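Local coordinates for protein HIAXHD3 (Humicola insolens, PDB 3ZXK) that hydrolyses terminal alpha-L-arabinofuranosides as a family 43 arabinofuranosidase, probably removing side chains from xylan, and has served as the scaffold for engineering endo-xylanase activity, at residues Gln187-Glu192 against Ala213-Arg218; Asn202-Val207 against Leu280-Asp285; Arg231-Arg236 against Trp260-Phe265. All blocks are in the same frame, centred on the assembly; numbering follows the deposited sequence.

Interaction 1: residues Gln187-Glu192 against Ala213-Arg218. With XYP (beta-D-xylopyranose), chain C.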
loop_
_atom_site.group_PDB
_atom_site.type_symbol
_atom_site.label_atom_id
_atom_site.label_comp_id
_atom_site.label_asym_id
_atom_site.label_seq_id
_atom_site.Cartn_x
_atom_site.Cartn_y
_atom_site.Cartn_z
ATOM N N GLN A 187 30.661 -9.614 5.958
ATOM C CA GLN A 187 31.255 -9.470 4.626
ATOM C C GLN A 187 30.864 -8.117 4.026
ATOM O O GLN A 187 31.031 -7.868 2.834
ATOM C CB GLN A 187 30.854 -10.634 3.706
ATOM C CG GLN A 187 31.682 -11.892 3.905
ATOM C CD GLN A 187 31.253 -12.732 5.097
ATOM O OE1 GLN A 187 30.099 -13.147 5.200
ATOM N NE2 GLN A 187 32.209 -13.033 5.983
ATOM N N GLY A 188 30.342 -7.236 4.868
ATOM C CA GLY A 188 30.009 -5.875 4.444
ATOM C C GLY A 188 28.759 -5.737 3.593
ATOM O O GLY A 188 28.524 -4.673 3.027
ATOM N N GLN A 189 27.949 -6.797 3.518
ATOM C CA GLN A 189 26.668 -6.758 2.807
ATOM C C GLN A 189 25.721 -5.813 3.532
ATOM O O GLN A 189 25.687 -5.768 4.767
ATOM C CB GLN A 189 26.018 -8.145 2.762
ATOM C CG GLN A 189 26.714 -9.194 1.904
ATOM C CD GLN A 189 26.087 -10.582 2.051
ATOM O OE1 GLN A 189 25.074 -10.770 2.750
ATOM N NE2 GLN A 189 26.702 -11.567 1.414
ATOM N N THR A 190 24.922 -5.095 2.762
ATOM C CA THR A 190 23.886 -4.223 3.307
ATOM C C THR A 190 22.705 -5.017 3.856
ATOM O O THR A 190 22.161 -5.875 3.170
ATOM C CB THR A 190 23.383 -3.289 2.207
ATOM O OG1 THR A 190 24.471 -2.467 1.774
ATOM C CG2 THR A 190 22.215 -2.412 2.697
ATOM N N VAL A 191 22.327 -4.748 5.102
ATOM C CA VAL A 191 21.023 -5.186 5.569
ATOM C C VAL A 191 20.121 -4.007 5.957
ATOM O O VAL A 191 20.600 -2.895 6.197
ATOM C CB VAL A 191 21.125 -6.230 6.706
ATOM C CG1 VAL A 191 21.955 -7.441 6.247
ATOM C CG2 VAL A 191 21.724 -5.632 7.981
ATOM N N GLU A 192 18.813 -4.246 5.940
ATOM C CA GLU A 192 17.798 -3.231 6.293
ATOM C C GLU A 192 16.490 -3.973 6.622
ATOM O O GLU A 192 16.477 -5.174 6.843
ATOM C CB GLU A 192 17.599 -2.186 5.160
ATOM C CG GLU A 192 16.993 -2.702 3.852
ATOM C CD GLU A 192 16.645 -1.595 2.845
ATOM O OE1 GLU A 192 17.007 -0.408 3.039
ATOM O OE2 GLU A 192 16.007 -1.900 1.815
ATOM N N ALA A 213 17.327 -11.836 0.062
ATOM C CA ALA A 213 17.563 -12.676 1.245
ATOM C C ALA A 213 16.976 -12.072 2.483
ATOM O O ALA A 213 16.804 -10.845 2.561
ATOM C CB ALA A 213 19.066 -12.977 1.481
ATOM N N GLU A 214 16.655 -12.945 3.432
ATOM C CA GLU A 214 16.237 -12.554 4.775
ATOM C C GLU A 214 17.137 -13.289 5.778
ATOM O O GLU A 214 17.358 -14.493 5.627
ATOM C CB GLU A 214 14.784 -12.925 5.019
ATOM C CG GLU A 214 14.215 -12.365 6.326
ATOM C CD GLU A 214 13.818 -10.881 6.216
ATOM O OE1 GLU A 214 13.990 -10.282 5.134
ATOM O OE2 GLU A 214 13.352 -10.304 7.224
ATOM N N TYR A 215 17.659 -12.549 6.757
ATOM C CA TYR A 215 18.430 -13.128 7.848
ATOM C C TYR A 215 17.654 -13.034 9.136
ATOM O O TYR A 215 16.859 -12.119 9.334
ATOM C CB TYR A 215 19.810 -12.461 7.981
ATOM C CG TYR A 215 20.642 -12.479 6.705
ATOM C CD1 TYR A 215 20.736 -13.625 5.916
ATOM C CD2 TYR A 215 21.341 -11.351 6.300
ATOM C CE1 TYR A 215 21.500 -13.642 4.753
ATOM C CE2 TYR A 215 22.111 -11.352 5.148
ATOM C CZ TYR A 215 22.191 -12.507 4.378
ATOM O OH TYR A 215 22.941 -12.527 3.220
ATOM N N VAL A 216 17.840 -14.024 9.990
ATOM C CA VAL A 216 17.322 -13.942 11.344
ATOM C C VAL A 216 18.481 -13.662 12.277
ATOM O O VAL A 216 19.495 -14.364 12.246
ATOM C CB VAL A 216 16.453 -15.170 11.763
ATOM C CG1 VAL A 216 17.104 -16.505 11.413
ATOM C CG2 VAL A 216 16.114 -15.081 13.258
ATOM N N LEU A 217 18.376 -12.590 13.053
ATOM C CA LEU A 217 19.402 -12.274 14.058
ATOM C C LEU A 217 18.874 -12.612 15.445
ATOM O O LEU A 217 17.696 -12.405 15.707
ATOM C CB LEU A 217 19.766 -10.787 14.031
ATOM C CG LEU A 217 19.897 -10.120 12.670
ATOM C CD1 LEU A 217 20.243 -8.653 12.856
ATOM C CD2 LEU A 217 20.918 -10.849 11.843
ATOM N N ARG A 218 19.749 -13.092 16.328
ATOM C CA ARG A 218 19.376 -13.397 17.715
ATOM C C ARG A 218 20.427 -12.813 18.660
ATOM O O ARG A 218 21.653 -12.911 18.413
ATOM C CB ARG A 218 19.242 -14.909 17.930
ATOM C CG ARG A 218 18.639 -15.298 19.290
ATOM C CD ARG A 218 18.518 -16.805 19.417
ATOM N NE ARG A 218 19.831 -17.410 19.649
ATOM C CZ ARG A 218 20.040 -18.723 19.715
ATOM N NH1 ARG A 218 19.011 -19.556 19.567
ATOM N NH2 ARG A 218 21.258 -19.199 19.942
HETATM C C1 XYP C . 16.755 -1.269 -3.349
HETATM C C2 XYP C . 16.022 -1.293 -2.003
HETATM C C3 XYP C . 15.764 0.113 -1.473
HETATM C C4 XYP C . 17.086 0.858 -1.319
HETATM C C5 XYP C . 18.177 0.274 -2.216
HETATM O O2 XYP C . 14.754 -1.944 -2.124
HETATM O O3 XYP C . 15.093 0.034 -0.208
HETATM O O4 XYP C . 16.736 2.233 -1.144
HETATM O O5 XYP C . 17.609 -0.121 -3.463
#
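Gln189 OE1 has two hydrogen-bonding partners: the hydroxyl of Tyr215 gives it a hydrogen bond of 2.8 Å from OH to OE1, and Arg209 NH1 adds a weak one. The tyrosine hydroxyl lies in the carbonyl plane, on a lone pair of OE1, with a C=O...O angle of 144°. Amide and ring planes are only 21° apart, although the two side chains as wholes cross at about a right angle. Gln189 reaches the hydroxyl because its chain is extended beyond CG (chi2 173°), which carries the amide out from the backbone to the far end of the ring. Nearer the strand, Val191 CG1 meets the same ring edge, close to the ring plane, 4.0 Å from Tyr215 CD2. One rim of the ring is thus lined by a methyl group near its base and a carbonyl oxygen at its hydroxyl end.

In the five-bladed propeller of family 43, residues 187-192 connect the blade ending with strand 175-183 to the blade that opens with strand 192-199, and Tyr215 belongs to the third strand of that second blade. Val191 keeps touch with the preceding blade through Tyr183. One residue on, Glu192 turns into the glycan pocket, where its OE2 accepts a hydrogen bond of 2.9 Å from O3 of a bound xylopyranose. The other carboxylate oxygen, Glu192 OE1, is hydrogen-bonded to both Tyr142 OH and Asn160 ND2, two further pocket residues that fix the turn of the carboxylate.

Interaction 2: residues Asn202-Val207 against Leu280-Asp285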
loop_
_atom_site.group_PDB
_atom_site.type_symbol
_atom_site.label_atom_id
_atom_site.label_comp_id
_atom_site.label_asym_id
_atom_site.label_seq_id
_atom_site.Cartn_x
_atom_site.Cartn_y
_atom_site.Cartn_z
ATOM N N ASN A 202 14.008 -14.769 24.410
ATOM C CA ASN A 202 15.090 -14.302 23.554
ATOM C C ASN A 202 14.689 -13.155 22.628
ATOM O O ASN A 202 13.527 -13.020 22.289
ATOM C CB ASN A 202 15.592 -15.469 22.700
ATOM C CG ASN A 202 16.336 -16.514 23.502
ATOM O OD1 ASN A 202 17.241 -16.199 24.270
ATOM N ND2 ASN A 202 15.968 -17.770 23.314
ATOM N N TYR A 203 15.663 -12.369 22.191
ATOM C CA TYR A 203 15.405 -11.272 21.257
ATOM C C TYR A 203 15.867 -11.634 19.860
ATOM O O TYR A 203 16.988 -12.095 19.662
ATOM C CB TYR A 203 16.099 -9.979 21.712
ATOM C CG TYR A 203 15.566 -9.502 23.043
ATOM C CD1 TYR A 203 16.109 -9.969 24.238
ATOM C CD2 TYR A 203 14.479 -8.605 23.106
ATOM C CE1 TYR A 203 15.608 -9.581 25.471
ATOM C CE2 TYR A 203 13.965 -8.196 24.339
ATOM C CZ TYR A 203 14.550 -8.674 25.519
ATOM O OH TYR A 203 14.067 -8.313 26.776
ATOM N N TYR A 204 14.976 -11.428 18.910
ATOM C CA TYR A 204 15.235 -11.686 17.507
ATOM C C TYR A 204 14.996 -10.418 16.701
ATOM O O TYR A 204 14.062 -9.633 16.964
ATOM C CB TYR A 204 14.327 -12.803 16.979
ATOM C CG TYR A 204 14.549 -14.154 17.634
ATOM C CD1 TYR A 204 13.973 -14.452 18.853
ATOM C CD2 TYR A 204 15.348 -15.141 17.025
ATOM C CE1 TYR A 204 14.166 -15.676 19.461
ATOM C CE2 TYR A 204 15.531 -16.391 17.620
ATOM C CZ TYR A 204 14.962 -16.631 18.871
ATOM O OH TYR A 204 15.103 -17.833 19.515
ATOM N N ILE A 205 15.793 -10.263 15.655
ATOM C CA ILE A 205 15.554 -9.200 14.680
ATOM C C ILE A 205 15.621 -9.847 13.307
ATOM O O ILE A 205 16.567 -10.568 13.009
ATOM C CB ILE A 205 16.591 -8.041 14.775
ATOM C CG1 ILE A 205 16.537 -7.373 16.155
ATOM C CG2 ILE A 205 16.324 -7.021 13.673
ATOM C CD1 ILE A 205 17.694 -6.443 16.451
ATOM N N LEU A 206 14.602 -9.634 12.489
ATOM C CA LEU A 206 14.645 -10.061 11.101
ATOM C C LEU A 206 15.119 -8.908 10.245
ATOM O O LEU A 206 14.630 -7.779 10.395
ATOM C CB LEU A 206 13.252 -10.486 10.634
ATOM C CG LEU A 206 13.059 -11.985 10.460
ATOM C CD1 LEU A 206 13.138 -12.687 11.817
ATOM C CD2 LEU A 206 11.724 -12.245 9.746
ATOM N N VAL A 207 16.057 -9.187 9.346
ATOM C CA VAL A 207 16.545 -8.180 8.394
ATOM C C VAL A 207 16.596 -8.759 6.991
ATOM O O VAL A 207 16.686 -9.977 6.832
ATOM C CB VAL A 207 17.950 -7.612 8.786
ATOM C CG1 VAL A 207 17.936 -6.964 10.165
ATOM C CG2 VAL A 207 19.029 -8.715 8.778
ATOM N N LEU A 280 6.914 -21.836 9.551
ATOM C CA LEU A 280 8.223 -21.981 10.181
ATOM C C LEU A 280 8.275 -23.184 11.106
ATOM O O LEU A 280 7.282 -23.545 11.702
ATOM C CB LEU A 280 8.503 -20.747 11.031
ATOM C CG LEU A 280 8.728 -19.442 10.298
ATOM C CD1 LEU A 280 8.803 -18.324 11.322
ATOM C CD2 LEU A 280 9.994 -19.478 9.453
ATOM N N ARG A 281 9.449 -23.799 11.223
ATOM C CA ARG A 281 9.726 -24.727 12.317
ATOM C C ARG A 281 10.841 -24.097 13.157
ATOM O O ARG A 281 11.571 -23.223 12.694
ATOM C CB ARG A 281 10.153 -26.106 11.787
ATOM C CG ARG A 281 11.398 -26.063 10.929
ATOM C CD ARG A 281 11.837 -27.429 10.418
ATOM N NE ARG A 281 12.970 -27.234 9.524
ATOM C CZ ARG A 281 12.915 -27.313 8.195
ATOM N NH1 ARG A 281 11.782 -27.652 7.584
ATOM N NH2 ARG A 281 14.006 -27.088 7.475
ATOM N N TRP A 282 10.944 -24.510 14.404
ATOM C CA TRP A 282 12.017 -24.051 15.265
ATOM C C TRP A 282 12.998 -25.164 15.462
ATOM O O TRP A 282 12.609 -26.307 15.709
ATOM C CB TRP A 282 11.439 -23.585 16.591
ATOM C CG TRP A 282 10.720 -22.269 16.426
ATOM C CD1 TRP A 282 9.402 -22.047 16.029
ATOM C CD2 TRP A 282 11.310 -20.950 16.569
ATOM N NE1 TRP A 282 9.133 -20.701 15.972
ATOM C CE2 TRP A 282 10.243 -19.983 16.290
ATOM C CE3 TRP A 282 12.571 -20.486 16.942
ATOM C CZ2 TRP A 282 10.461 -18.615 16.353
ATOM C CZ3 TRP A 282 12.778 -19.107 17.003
ATOM C CH2 TRP A 282 11.738 -18.197 16.730
ATOM N N THR A 283 14.286 -24.846 15.344
ATOM C CA THR A 283 15.321 -25.813 15.662
ATOM C C THR A 283 15.381 -26.052 17.170
ATOM O O THR A 283 14.871 -25.257 17.980
ATOM C CB THR A 283 16.720 -25.391 15.169
ATOM O OG1 THR A 283 17.159 -24.258 15.925
ATOM C CG2 THR A 283 16.691 -25.042 13.683
ATOM N N ALA A 284 15.983 -27.173 17.548
ATOM C CA ALA A 284 16.192 -27.462 18.962
ATOM C C ALA A 284 17.094 -26.397 19.578
ATOM O O ALA A 284 16.932 -26.081 20.749
ATOM C CB ALA A 284 16.791 -28.846 19.147
ATOM N N ASP A 285 18.035 -25.843 18.796
ATOM C CA ASP A 285 18.914 -24.796 19.339
ATOM C C ASP A 285 18.327 -23.359 19.290
ATOM O O ASP A 285 19.034 -22.387 19.570
ATOM C CB ASP A 285 20.384 -24.890 18.842
ATOM C CG ASP A 285 20.541 -24.716 17.340
ATOM O OD1 ASP A 285 19.543 -24.455 16.633
ATOM O OD2 ASP A 285 21.710 -24.851 16.865
#
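Trp282 and Tyr204 join two neighbouring blades of the five-bladed propeller by an aromatic pair, the tryptophan on strand 273-282 and the tyrosine on strand 202-209. The segment 280-285 enters along the last turns of its strand, with Leu280 buried, and the first residue to meet the other blade's segment is Trp282.

This tryptophan carries the contact. Its CG lies anti to the carbonyl carbon, beside the backbone N (chi1 -73°), which carries the six-membered ring out toward Tyr204. The two side chains approach from opposite directions and meet in a T-shaped stack: the edge of the indole six-membered ring points at the face of the phenol, with centroids 5.5 Å apart and planes at 77°. The corner that leads is CZ3 of Trp282, 3.8 Å from Tyr204 CZ, while Trp282 CH2 stands 4.1 Å above the plane of the Tyr204 ring, displaced toward its rim. The contact therefore falls on the hydroxyl-bearing half of the tyrosine. Around the indole, Arg200 adds a cation-pi contact and Trp260 an edge-to-face one.

Beyond Trp282 the strand gives way to a loop, and the chain bends through Thr283 and Ala284. Asp285 ends the segment with a salt bridge from its OD2 to Arg231 NH2, a second tie to the blade of Tyr204. The carbonyl just after it, Gly286 O, is hydrogen-bonded to Tyr204 OH, and that same hydroxyl oxygen, Tyr204 OH, lies 3.7 Å from Trp282 CZ3.

Interaction 3: residues Arg231-Arg236 against Trp260-Phe265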
loop_
_atom_site.group_PDB
_atom_site.type_symbol
_atom_site.label_atom_id
_atom_site.label_comp_id
_atom_site.label_asym_id
_atom_site.label_seq_id
_atom_site.Cartn_x
_atom_site.Cartn_y
_atom_site.Cartn_z
ATOM N N ARG A 231 21.647 -16.070 11.245
ATOM C CA ARG A 231 21.517 -17.235 10.373
ATOM C C ARG A 231 20.670 -16.818 9.187
ATOM O O ARG A 231 19.893 -15.895 9.275
ATOM C CB ARG A 231 20.787 -18.382 11.072
ATOM C CG ARG A 231 21.588 -19.077 12.156
ATOM C CD ARG A 231 20.972 -20.418 12.517
ATOM N NE ARG A 231 21.741 -21.047 13.586
ATOM C CZ ARG A 231 21.478 -22.238 14.103
ATOM N NH1 ARG A 231 20.460 -22.949 13.641
ATOM N NH2 ARG A 231 22.234 -22.718 15.092
ATOM N N THR A 232 20.805 -17.529 8.079
ATOM C CA THR A 232 19.952 -17.287 6.926
ATOM C C THR A 232 18.551 -17.835 7.178
ATOM O O THR A 232 18.386 -18.951 7.679
ATOM C CB THR A 232 20.583 -17.930 5.699
ATOM O OG1 THR A 232 21.837 -17.273 5.453
ATOM C CG2 THR A 232 19.661 -17.805 4.466
ATOM N N LEU A 233 17.539 -17.048 6.863
ATOM C CA LEU A 233 16.170 -17.565 6.843
ATOM C C LEU A 233 15.800 -17.981 5.408
ATOM O O LEU A 233 15.320 -19.103 5.164
ATOM C CB LEU A 233 15.199 -16.514 7.403
ATOM C CG LEU A 233 13.749 -16.936 7.613
ATOM C CD1 LEU A 233 13.636 -18.103 8.587
ATOM C CD2 LEU A 233 12.961 -15.732 8.102
ATOM N N VAL A 234 16.005 -17.083 4.460
ATOM C CA VAL A 234 15.914 -17.454 3.049
ATOM C C VAL A 234 17.003 -16.731 2.291
ATOM O O VAL A 234 17.374 -15.599 2.628
ATOM C CB VAL A 234 14.560 -17.130 2.368
ATOM C CG1 VAL A 234 13.408 -17.948 2.945
ATOM C CG2 VAL A 234 14.295 -15.626 2.340
ATOM N N SER A 235 17.503 -17.360 1.239
ATOM C CA SER A 235 18.437 -16.653 0.361
ATOM C C SER A 235 18.234 -17.151 -1.039
ATOM O O SER A 235 18.480 -18.341 -1.334
ATOM C CB SER A 235 19.881 -16.853 0.810
ATOM O OG SER A 235 20.772 -16.136 -0.036
ATOM N N ARG A 236 17.739 -16.249 -1.884
ATOM C CA ARG A 236 17.459 -16.537 -3.297
ATOM C C ARG A 236 16.613 -17.805 -3.412
ATOM O O ARG A 236 16.862 -18.648 -4.272
ATOM C CB ARG A 236 18.766 -16.655 -4.094
ATOM C CG ARG A 236 19.611 -15.375 -4.031
ATOM C CD ARG A 236 20.852 -15.408 -4.933
ATOM N NE ARG A 236 20.487 -15.364 -6.351
ATOM C CZ ARG A 236 20.201 -14.260 -7.032
ATOM N NH1 ARG A 236 20.224 -13.068 -6.436
ATOM N NH2 ARG A 236 19.872 -14.353 -8.322
ATOM N N TRP A 260 4.375 -20.837 14.116
ATOM C CA TRP A 260 4.852 -19.599 13.523
ATOM C C TRP A 260 4.850 -19.620 12.021
ATOM O O TRP A 260 4.954 -20.671 11.407
ATOM C CB TRP A 260 6.255 -19.309 14.019
ATOM C CG TRP A 260 6.271 -18.826 15.434
ATOM C CD1 TRP A 260 6.107 -19.569 16.613
ATOM C CD2 TRP A 260 6.424 -17.448 15.858
ATOM N NE1 TRP A 260 6.189 -18.751 17.697
ATOM C CE2 TRP A 260 6.360 -17.461 17.321
ATOM C CE3 TRP A 260 6.610 -16.241 15.194
ATOM C CZ2 TRP A 260 6.488 -16.302 18.074
ATOM C CZ3 TRP A 260 6.734 -15.072 15.954
ATOM C CH2 TRP A 260 6.676 -15.108 17.368
ATOM N N HIS A 261 4.722 -18.441 11.425
ATOM C CA HIS A 261 4.640 -18.285 9.969
ATOM C C HIS A 261 5.482 -17.114 9.531
ATOM O O HIS A 261 5.597 -16.102 10.246
ATOM C CB HIS A 261 3.178 -18.109 9.572
ATOM C CG HIS A 261 2.327 -19.285 9.965
ATOM N ND1 HIS A 261 2.092 -20.318 9.132
ATOM C CD2 HIS A 261 1.736 -19.616 11.187
ATOM C CE1 HIS A 261 1.346 -21.254 9.774
ATOM N NE2 HIS A 261 1.132 -20.822 11.035
ATOM N N TYR A 262 6.084 -17.230 8.353
ATOM C CA TYR A 262 6.879 -16.125 7.794
ATOM C C TYR A 262 6.018 -15.495 6.675
ATOM O O TYR A 262 5.576 -16.196 5.731
ATOM C CB TYR A 262 8.246 -16.644 7.296
ATOM C CG TYR A 262 9.119 -15.609 6.612
ATOM C CD1 TYR A 262 9.044 -14.246 6.950
ATOM C CD2 TYR A 262 10.015 -15.984 5.604
ATOM C CE1 TYR A 262 9.837 -13.301 6.322
ATOM C CE2 TYR A 262 10.789 -15.055 4.965
ATOM C CZ TYR A 262 10.688 -13.721 5.298
ATOM O OH TYR A 262 11.491 -12.824 4.622
ATOM N N VAL A 263 5.737 -14.203 6.813
ATOM C CA VAL A 263 4.976 -13.470 5.790
ATOM C C VAL A 263 5.995 -12.577 5.113
ATOM O O VAL A 263 6.492 -11.629 5.713
ATOM C CB VAL A 263 3.832 -12.605 6.379
ATOM C CG1 VAL A 263 3.021 -11.981 5.262
ATOM C CG2 VAL A 263 2.922 -13.458 7.245
ATOM N N ALA A 264 6.321 -12.892 3.870
ATOM C CA ALA A 264 7.322 -12.100 3.120
ATOM C C ALA A 264 6.615 -11.398 1.971
ATOM O O ALA A 264 5.399 -11.568 1.805
ATOM C CB ALA A 264 8.451 -12.995 2.584
ATOM N N PHE A 265 7.319 -10.607 1.157
ATOM C CA PHE A 265 6.666 -10.208 -0.082
ATOM C C PHE A 265 7.551 -10.463 -1.277
ATOM O O PHE A 265 8.778 -10.655 -1.137
ATOM C CB PHE A 265 6.172 -8.728 -0.062
ATOM C CG PHE A 265 7.247 -7.741 0.264
ATOM C CD1 PHE A 265 8.106 -7.278 -0.737
ATOM C CD2 PHE A 265 7.408 -7.274 1.575
ATOM C CE1 PHE A 265 9.112 -6.361 -0.439
ATOM C CE2 PHE A 265 8.391 -6.355 1.866
ATOM C CZ PHE A 265 9.239 -5.895 0.869
#
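Two consecutive residues, Leu233 and Val234, turn toward the same tyrosine, Tyr262, a departure from regular strand geometry that arises because both face Glu214 in a classic beta bulge. The chain turns a corner here, and Glu214 is hydrogen-bonded through its backbone to both residues.

Leu233 supplies a CH-pi contact: its CD2 methyl lies 3.9 Å from the centroid of the Tyr262 ring and only 12° off the ring normal, so it rests over the middle of one face. The opposite face carries Ala264 N, 4.2 Å above the plane and offset toward the rim. Val234 comes in differently, with CG1 near the ring plane at the edge, 4.4 Å from Tyr262 CE2. With its CG anti to the backbone N (chi1 176°), Tyr262 swings its ring across to the bulge, and its hydroxyl is hydrogen-bonded to Gln249 O. Cut back to an alanine here, the side chain would probably leave the Leu233 methyl without a ring face to rest on, open a gap beside Val234 and deprive Gln249 O of its hydroxyl partner.

The ring also touches Leu280 and Ile252, on the strands flanking its own, and Trp298. Farther along the same strand Phe265 reaches the glycan pocket and touches the bound arabinofuranose. Such apolar packing of one antiparallel sheet on the next is typical of the interface between neighbouring blades in a beta-propeller.

In the fold
All three contacts involve one blade, which runs from strand 192-199 to strand 234-235. Interaction 1 ties it to its own entry loop, whereas interactions 2 and 3 set it against the following blade, from strand 250-254 to strand 288-290. Interactions 1 and 3 are buried and meet where strand 213-219 of the first pairs with 231-236 of the second, and both contain a residue of the sugar pocket. Interaction 2, only partly buried, lies farther from the chain centre and relies on an aromatic pair with charged neighbours. Polar and apolar contacts meet in interaction 1, while interaction 3 is apolar across its segments. Leu280 N bonded to Trp260 O connects interactions 2 and 3.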